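Local atomic coordinates of glycosyl transferases group 1 family protein (Francisella tularensis subsp. tularensis, PDB entry 5I45), a protein that probably transfers sugars as a GT-B glycosyltransferase, of which this chain is the C-terminal, Rossmann-like domain. Residues V116-K121 against Q165-K170; C136-T141 against E148-D153; V53-K56 against T62-V65. All blocks are in the same frame, centred on the assembly; numbering follows the deposited sequence. Where two conformers were deposited one is given.

Contact 1: V116-K121 against Q165-K170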
loop_
_atom_site.group_PDB
_atom_site.type_symbol
_atom_site.label_atom_id
_atom_site.label_comp_id
_atom_site.label_asym_id
_atom_site.label_seq_id
_atom_site.Cartn_x
_atom_site.Cartn_y
_atom_site.Cartn_z
ATOM N N VAL A 116 -0.579 -1.636 1.224
ATOM C CA VAL A 116 -1.417 -2.058 2.335
ATOM C C VAL A 116 -2.860 -1.711 2.065
ATOM O O VAL A 116 -3.150 -0.598 1.701
ATOM C CB VAL A 116 -0.955 -1.427 3.665
ATOM C CG1 VAL A 116 -1.823 -1.891 4.807
ATOM C CG2 VAL A 116 0.503 -1.794 3.938
ATOM N N CYS A 117 -3.752 -2.690 2.255
ATOM C CA CYS A 117 -5.196 -2.499 2.098
ATOM C C CYS A 117 -5.759 -2.789 3.481
ATOM O O CYS A 117 -5.968 -3.928 3.827
ATOM C CB CYS A 117 -5.711 -3.460 0.980
ATOM S SG CYS A 117 -4.813 -3.341 -0.614
ATOM N N ALA A 118 -5.976 -1.736 4.270
ATOM C CA ALA A 118 -6.260 -1.847 5.706
ATOM C C ALA A 118 -7.730 -1.639 6.081
ATOM O O ALA A 118 -8.046 -1.490 7.256
ATOM C CB ALA A 118 -5.405 -0.817 6.441
ATOM N N SER A 119 -8.617 -1.642 5.105
ATOM C CA SER A 119 -10.015 -1.314 5.384
ATOM C C SER A 119 -10.640 -2.234 6.414
ATOM O O SER A 119 -10.421 -3.428 6.414
ATOM C CB SER A 119 -10.820 -1.391 4.122
ATOM O OG SER A 119 -12.158 -0.999 4.360
ATOM N N HIS A 120 -11.454 -1.668 7.287
ATOM C CA HIS A 120 -12.102 -2.500 8.286
ATOM C C HIS A 120 -13.195 -3.386 7.706
ATOM O O HIS A 120 -13.324 -4.561 8.081
ATOM C CB HIS A 120 -12.691 -1.655 9.397
ATOM C CG HIS A 120 -11.687 -0.828 10.127
ATOM N ND1 HIS A 120 -12.048 0.191 10.979
ATOM C CD2 HIS A 120 -10.334 -0.820 10.081
ATOM C CE1 HIS A 120 -10.964 0.748 11.476
ATOM N NE2 HIS A 120 -9.911 0.162 10.940
ATOM N N LYS A 121 -13.960 -2.815 6.783
ATOM C CA LYS A 121 -15.166 -3.477 6.216
ATOM C C LYS A 121 -15.433 -3.184 4.763
ATOM O O LYS A 121 -15.867 -4.066 4.020
ATOM C CB LYS A 121 -16.435 -3.032 6.983
ATOM C CG LYS A 121 -16.449 -3.450 8.420
ATOM C CD LYS A 121 -17.761 -3.161 9.111
ATOM C CE LYS A 121 -17.772 -3.808 10.481
ATOM N NZ LYS A 121 -17.793 -5.301 10.426
ATOM N N GLN A 165 0.067 -3.218 14.780
ATOM C CA GLN A 165 1.268 -4.038 14.966
ATOM C C GLN A 165 1.307 -5.222 14.000
ATOM O O GLN A 165 2.382 -5.605 13.567
ATOM C CB GLN A 165 1.438 -4.508 16.418
ATOM C CG GLN A 165 2.844 -5.018 16.734
ATOM C CD GLN A 165 3.907 -3.981 16.438
ATOM O OE1 GLN A 165 3.769 -2.824 16.814
ATOM N NE2 GLN A 165 4.950 -4.385 15.705
ATOM N N GLN A 166 0.153 -5.813 13.669
ATOM C CA GLN A 166 0.162 -6.914 12.711
ATOM C C GLN A 166 0.636 -6.409 11.333
ATOM O O GLN A 166 1.393 -7.086 10.649
ATOM C CB GLN A 166 -1.194 -7.594 12.602
ATOM C CG GLN A 166 -1.525 -8.456 13.786
ATOM C CD GLN A 166 -2.877 -9.105 13.661
ATOM O OE1 GLN A 166 -3.344 -9.371 12.540
ATOM N NE2 GLN A 166 -3.509 -9.381 14.798
ATOM N N ILE A 167 0.191 -5.224 10.929
ATOM C CA ILE A 167 0.673 -4.637 9.670
ATOM C C ILE A 167 2.193 -4.400 9.757
ATOM O O ILE A 167 2.931 -4.760 8.843
ATOM C CB ILE A 167 -0.065 -3.335 9.341
ATOM C CG1 ILE A 167 -1.569 -3.570 9.101
ATOM C CG2 ILE A 167 0.566 -2.688 8.102
ATOM C CD1 ILE A 167 -2.380 -2.298 9.018
ATOM N N ALA A 168 2.652 -3.808 10.854
ATOM C CA ALA A 168 4.080 -3.573 11.007
ATOM C C ALA A 168 4.898 -4.834 10.914
ATOM O O ALA A 168 5.974 -4.835 10.310
ATOM C CB ALA A 168 4.353 -2.862 12.320
ATOM N N ASP A 169 4.427 -5.909 11.549
ATOM C CA ASP A 169 5.166 -7.178 11.499
ATOM C C ASP A 169 5.308 -7.666 10.063
ATOM O O ASP A 169 6.347 -8.167 9.677
ATOM C CB ASP A 169 4.480 -8.250 12.356
ATOM C CG ASP A 169 4.563 -7.965 13.830
ATOM O OD1 ASP A 169 5.450 -7.207 14.269
ATOM O OD2 ASP A 169 3.722 -8.534 14.547
ATOM N N LYS A 170 4.255 -7.506 9.261
ATOM C CA LYS A 170 4.342 -7.934 7.863
ATOM C C LYS A 170 5.241 -7.026 7.035
ATOM O O LYS A 170 5.990 -7.500 6.178
ATOM C CB LYS A 170 2.954 -8.064 7.243
ATOM C CG LYS A 170 2.020 -9.063 7.938
ATOM C CD LYS A 170 2.633 -10.451 7.910
ATOM C CE LYS A 170 1.691 -11.548 8.365
ATOM N NZ LYS A 170 1.915 -11.979 9.745
#
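I167 packs two of its methyl groups against V116 and A118, setting helix 164-176 against the end of strand 114-117. This is the layered alpha/beta packing of a Rossmann-like GT-B domain: strand 114-117 lies inside a parallel sheet, and both the helix and its neighbour 44-57 lie over the face toward which V116 points.

The apolar part is small and entirely buried. The short branch of I167, the methyl CG2, meets V116 CG1 at 4.1 Å, the two side chains crossing at a slant. The longer branch, CG1 to CD1, runs on past the end of the strand. With chi2 at 170° it is extended, and CD1 reaches A118 CB at 4.2 Å, where the chain has already left the sheet. A50 and V159 also touch I167, while F47 packs on V116.

No hydrogen bond crosses between the segments; the polar groups named here bond within their own side or to a third element. On the loop, S119 OG bonds to E122 O, and H120 NE2 to E46 OE1 on helix 44-57. E122 opens a sequence that matches the E-x7-E motif of GT4 enzymes, which in relatives contacts the sugar nucleotide, so this turn probably lies near the active-site cleft.

On the helix, Q165 and D169 are linked twice across one turn. The backbone bond is D169 N to Q165 O. Outside it, Q165 NE2 donates its hydrogen almost straight (163°) to D169 OD1 at 3.2 Å, meeting that oxygen from above the carboxylate plane, 48° out of it.

Contact 2: C136-T141 against E148-D153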
loop_
_atom_site.group_PDB
_atom_site.type_symbol
_atom_site.label_atom_id
_atom_site.label_comp_id
_atom_site.label_asym_id
_atom_site.label_seq_id
_atom_site.Cartn_x
_atom_site.Cartn_y
_atom_site.Cartn_z
ATOM N N CYS A 136 3.114 -5.493 -6.938
ATOM C CA CYS A 136 3.351 -4.993 -5.562
ATOM C C CYS A 136 3.059 -6.138 -4.601
ATOM O O CYS A 136 2.132 -6.922 -4.826
ATOM C CB CYS A 136 2.407 -3.851 -5.216
ATOM S SG CYS A 136 2.396 -2.486 -6.347
ATOM N N ALA A 137 3.809 -6.255 -3.509
ATOM C CA ALA A 137 3.459 -7.222 -2.461
ATOM C C ALA A 137 2.326 -6.623 -1.645
ATOM O O ALA A 137 2.448 -5.462 -1.241
ATOM C CB ALA A 137 4.664 -7.491 -1.597
ATOM N N VAL A 138 1.268 -7.372 -1.362
ATOM C CA VAL A 138 0.108 -6.839 -0.657
ATOM C C VAL A 138 -0.064 -7.425 0.733
ATOM O O VAL A 138 0.026 -8.660 0.969
ATOM C CB VAL A 138 -1.175 -7.099 -1.478
ATOM C CG1 VAL A 138 -2.442 -6.699 -0.723
ATOM C CG2 VAL A 138 -1.117 -6.331 -2.775
ATOM N N ILE A 139 -0.340 -6.491 1.653
ATOM C CA ILE A 139 -0.770 -6.807 3.012
ATOM C C ILE A 139 -2.194 -6.284 3.106
ATOM O O ILE A 139 -2.442 -5.132 2.835
ATOM C CB ILE A 139 0.101 -6.086 4.048
ATOM C CG1 ILE A 139 1.551 -6.553 3.969
ATOM C CG2 ILE A 139 -0.471 -6.339 5.453
ATOM C CD1 ILE A 139 2.519 -5.612 4.663
ATOM N N ALA A 140 -3.136 -7.135 3.478
ATOM C CA ALA A 140 -4.534 -6.751 3.493
ATOM C C ALA A 140 -5.307 -7.340 4.635
ATOM O O ALA A 140 -4.985 -8.402 5.151
ATOM C CB ALA A 140 -5.196 -7.246 2.185
ATOM N N THR A 141 -6.368 -6.632 5.023
ATOM C CA THR A 141 -7.408 -7.208 5.873
ATOM C C THR A 141 -8.343 -8.070 4.979
ATOM O O THR A 141 -8.276 -8.026 3.764
ATOM C CB THR A 141 -8.251 -6.095 6.474
ATOM O OG1 THR A 141 -8.757 -5.295 5.403
ATOM C CG2 THR A 141 -7.440 -5.234 7.421
ATOM N N GLU A 148 -11.706 -13.237 -0.351
ATOM C CA GLU A 148 -10.669 -14.257 -0.173
ATOM C C GLU A 148 -9.678 -14.410 -1.345
ATOM O O GLU A 148 -9.390 -15.511 -1.799
ATOM C CB GLU A 148 -11.322 -15.592 0.192
ATOM C CG GLU A 148 -12.086 -15.526 1.500
ATOM C CD GLU A 148 -12.702 -16.851 1.884
ATOM O OE1 GLU A 148 -12.654 -17.794 1.058
ATOM O OE2 GLU A 148 -13.231 -16.941 3.012
ATOM N N ILE A 149 -9.165 -13.286 -1.821
ATOM C CA ILE A 149 -8.184 -13.267 -2.924
ATOM C C ILE A 149 -6.817 -13.803 -2.491
ATOM O O ILE A 149 -6.118 -14.444 -3.262
ATOM C CB ILE A 149 -7.971 -11.812 -3.427
ATOM C CG1 ILE A 149 -9.268 -11.270 -4.055
ATOM C CG2 ILE A 149 -6.805 -11.711 -4.422
ATOM C CD1 ILE A 149 -9.297 -9.764 -4.206
ATOM N N ILE A 150 -6.428 -13.497 -1.276
ATOM C CA ILE A 150 -5.082 -13.798 -0.785
ATOM C C ILE A 150 -4.993 -15.083 0.033
ATOM O O ILE A 150 -5.853 -15.363 0.865
ATOM C CB ILE A 150 -4.553 -12.601 0.024
ATOM C CG1 ILE A 150 -4.260 -11.450 -0.953
ATOM C CG2 ILE A 150 -3.298 -12.948 0.829
ATOM C CD1 ILE A 150 -3.937 -10.123 -0.304
ATOM N N VAL A 151 -3.935 -15.840 -0.231
ATOM C CA VAL A 151 -3.524 -16.962 0.595
ATOM C C VAL A 151 -2.301 -16.467 1.365
ATOM O O VAL A 151 -1.248 -16.168 0.779
ATOM C CB VAL A 151 -3.143 -18.160 -0.260
ATOM C CG1 VAL A 151 -2.653 -19.305 0.622
ATOM C CG2 VAL A 151 -4.314 -18.585 -1.152
ATOM N N ASP A 152 -2.436 -16.352 2.690
ATOM C CA ASP A 152 -1.393 -15.788 3.516
ATOM C C ASP A 152 -0.062 -16.511 3.339
ATOM O O ASP A 152 -0.008 -17.727 3.372
ATOM C CB ASP A 152 -1.805 -15.832 4.984
ATOM C CG ASP A 152 -0.833 -15.098 5.847
ATOM O OD1 ASP A 152 -0.874 -13.870 5.915
ATOM O OD2 ASP A 152 0.026 -15.762 6.458
ATOM N N ASP A 153 1.008 -15.728 3.158
ATOM C CA ASP A 153 2.373 -16.203 2.950
ATOM C C ASP A 153 2.624 -16.861 1.606
ATOM O O ASP A 153 3.710 -17.377 1.388
ATOM C CB ASP A 153 2.871 -17.103 4.109
ATOM C CG ASP A 153 4.407 -17.234 4.121
ATOM O OD1 ASP A 153 5.091 -16.170 4.223
ATOM O OD2 ASP A 153 4.928 -18.331 4.033
#
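I150 and V138 meet through branches that their torsions turn toward each other. In I150, chi1 of -71° sets CG1 opposite the carbonyl carbon, and chi2 of 171° stretches the chain so that CD1 becomes the foremost atom on the loop side. In V138, chi1 of 174° swings CG1 away from the backbone nitrogen. These two methyls touch, V138 CG1 lying 3.8 Å from I150 CD1. The same CD1 also reaches A140 CB at 4.0 Å. Since V138 CG1 and A140 CB are themselves 4.0 Å apart, the three methyls form a nearly equilateral triangle, with one corner supplied by the loop and two by the strand.

V138 and A140 sit two residues apart on strand 137-140 and therefore point to the same side of it, whereas I139 between them points the other way and packs on helix 164-176. Strand 137-140 is the last but one in the parallel sheet of this Rossmann-like domain, with 114-117 on one flank and the short edge strand 157-158 on the other. The chain reaches that edge strand through the irregular segment 148-153, and I150 is the residue of this segment that meets the strand, while the buried I149 packs on L129 and M132 of helix 126-133. That helix shares the face: A131 and M132 pack on V138. A145 fills in beside both A140 and I150.

No hydrogen bond joins the two segments. The loop instead takes its polar grip from the residues that follow it: V151 N bonds to N155 OD1, D153 OD1 to Y157 OH, and D152 OD1 to the backbone nitrogen of L158 in the edge strand.

Contact 3: V53-K56 against T62-V65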
loop_
_atom_site.group_PDB
_atom_site.type_symbol
_atom_site.label_atom_id
_atom_site.label_comp_id
_atom_site.label_asym_id
_atom_site.label_seq_id
_atom_site.Cartn_x
_atom_site.Cartn_y
_atom_site.Cartn_z
ATOM N N VAL A 53 6.143 2.647 13.499
ATOM C CA VAL A 53 6.929 1.578 14.106
ATOM C C VAL A 53 7.989 1.071 13.121
ATOM O O VAL A 53 9.159 0.930 13.434
ATOM C CB VAL A 53 5.976 0.412 14.513
ATOM C CG1 VAL A 53 6.717 -0.879 14.812
ATOM C CG2 VAL A 53 5.090 0.837 15.685
ATOM N N THR A 54 7.569 0.804 11.889
ATOM C CA THR A 54 8.439 0.140 10.931
ATOM C C THR A 54 9.561 1.024 10.416
ATOM O O THR A 54 10.710 0.586 10.285
ATOM C CB THR A 54 7.581 -0.362 9.752
ATOM O OG1 THR A 54 6.564 -1.242 10.243
ATOM C CG2 THR A 54 8.420 -1.084 8.740
ATOM N N LEU A 55 9.225 2.235 10.059
ATOM C CA LEU A 55 10.161 3.069 9.335
ATOM C C LEU A 55 11.259 3.642 10.189
ATOM O O LEU A 55 12.268 4.094 9.643
ATOM C CB LEU A 55 9.435 4.122 8.525
ATOM C CG LEU A 55 8.521 3.510 7.477
ATOM C CD1 LEU A 55 7.806 4.609 6.723
ATOM C CD2 LEU A 55 9.265 2.594 6.508
ATOM N N LYS A 56 11.092 3.643 11.513
ATOM C CA LYS A 56 12.206 4.000 12.387
ATOM C C LYS A 56 13.362 3.034 12.135
ATOM O O LYS A 56 14.537 3.404 12.195
ATOM C CB LYS A 56 11.791 3.909 13.848
ATOM C CG LYS A 56 10.900 5.032 14.331
ATOM C CD LYS A 56 10.180 4.624 15.612
ATOM C CE LYS A 56 9.086 5.600 16.013
ATOM N NZ LYS A 56 9.628 6.742 16.794
ATOM N N THR A 62 9.940 4.538 2.583
ATOM C CA THR A 62 9.008 5.657 2.736
ATOM C C THR A 62 7.594 5.152 2.538
ATOM O O THR A 62 7.362 4.326 1.685
ATOM C CB THR A 62 9.349 6.725 1.695
ATOM O OG1 THR A 62 10.625 7.244 2.026
ATOM C CG2 THR A 62 8.314 7.853 1.639
ATOM N N ALA A 63 6.665 5.638 3.340
ATOM C CA ALA A 63 5.265 5.322 3.210
ATOM C C ALA A 63 4.549 6.513 2.605
ATOM O O ALA A 63 4.799 7.650 3.029
ATOM C CB ALA A 63 4.663 4.995 4.573
ATOM N N VAL A 64 3.620 6.258 1.683
ATOM C CA VAL A 64 2.818 7.286 1.047
ATOM C C VAL A 64 1.347 6.977 1.202
ATOM O O VAL A 64 0.903 5.828 1.063
ATOM C CB VAL A 64 3.175 7.530 -0.453
ATOM C CG1 VAL A 64 4.547 8.144 -0.581
ATOM C CG2 VAL A 64 3.092 6.273 -1.280
ATOM N N VAL A 65 0.582 8.014 1.514
ATOM C CA VAL A 65 -0.861 7.898 1.593
ATOM C C VAL A 65 -1.387 8.579 0.319
ATOM O O VAL A 65 -1.200 9.813 0.142
ATOM C CB VAL A 65 -1.393 8.602 2.830
ATOM C CG1 VAL A 65 -2.915 8.543 2.853
ATOM C CG2 VAL A 65 -0.801 7.970 4.084
#
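L55 reaches from helix 44-57 to strand 61-66 and touches A63 and the backbone of T62. It does most of the reaching. Its chi1 of -62° places CG beside the backbone nitrogen, and with chi2 at 179° CD1 continues the chain in its extended form. That one methyl makes every close approach: it lies 3.7 Å from A63 N, 3.8 Å from A63 CB and 4.2 Å from T62 C. CD1 sits above the plane of the T62-A63 peptide but displaced past A63 N, on its N-H side, so the leucine packs on main chain as much as on side chain.

A63 is the residue whose side chain points back at the helix. Its single methyl meets L55 CD1, and F47 and A51 touch it as well; with L55 they repeat every four residues, forming one stripe along the helix. The elements belong to a beta-alpha-beta unit of the Rossmann-like domain, in which strand 30-35 leads into helix 44-57 and the chain returns as strand 61-66, beside the first strand and parallel to it. L55 lies near the end of the helix, T62 near the start of the returning strand, and their CA atoms are 7.2 Å apart.

T62 contributes backbone here, because its side chain leaves from the opposite face of the sheet. There its OG1 is hydrogen-bonded to P27 O, and the side chain packs on I94. A63 is held by backbone hydrogen bonds to Q92 and I94, while I93 and Q92 also touch L55.

All three contacts are buried, apolar and without a hydrogen bond between their segments, and all rest on the same parallel sheet. Contacts 1 and 3 each join a helix to a strand, and their helices also touch: A168 CB lies 3.4 Å from T54 OG1. Contact 2 instead sets a loop against a strand, nested in the chain between the segments of contact 1. Those two contacts meet through neighbouring strands, C117 N bonding to I139 O at 2.8 Å, and T141 OG1 ties to S119 O. Contacts 2 and 3 do not touch, their centres being about 19 Å apart. Only in contact 3 does a methyl come close to backbone atoms across the segments.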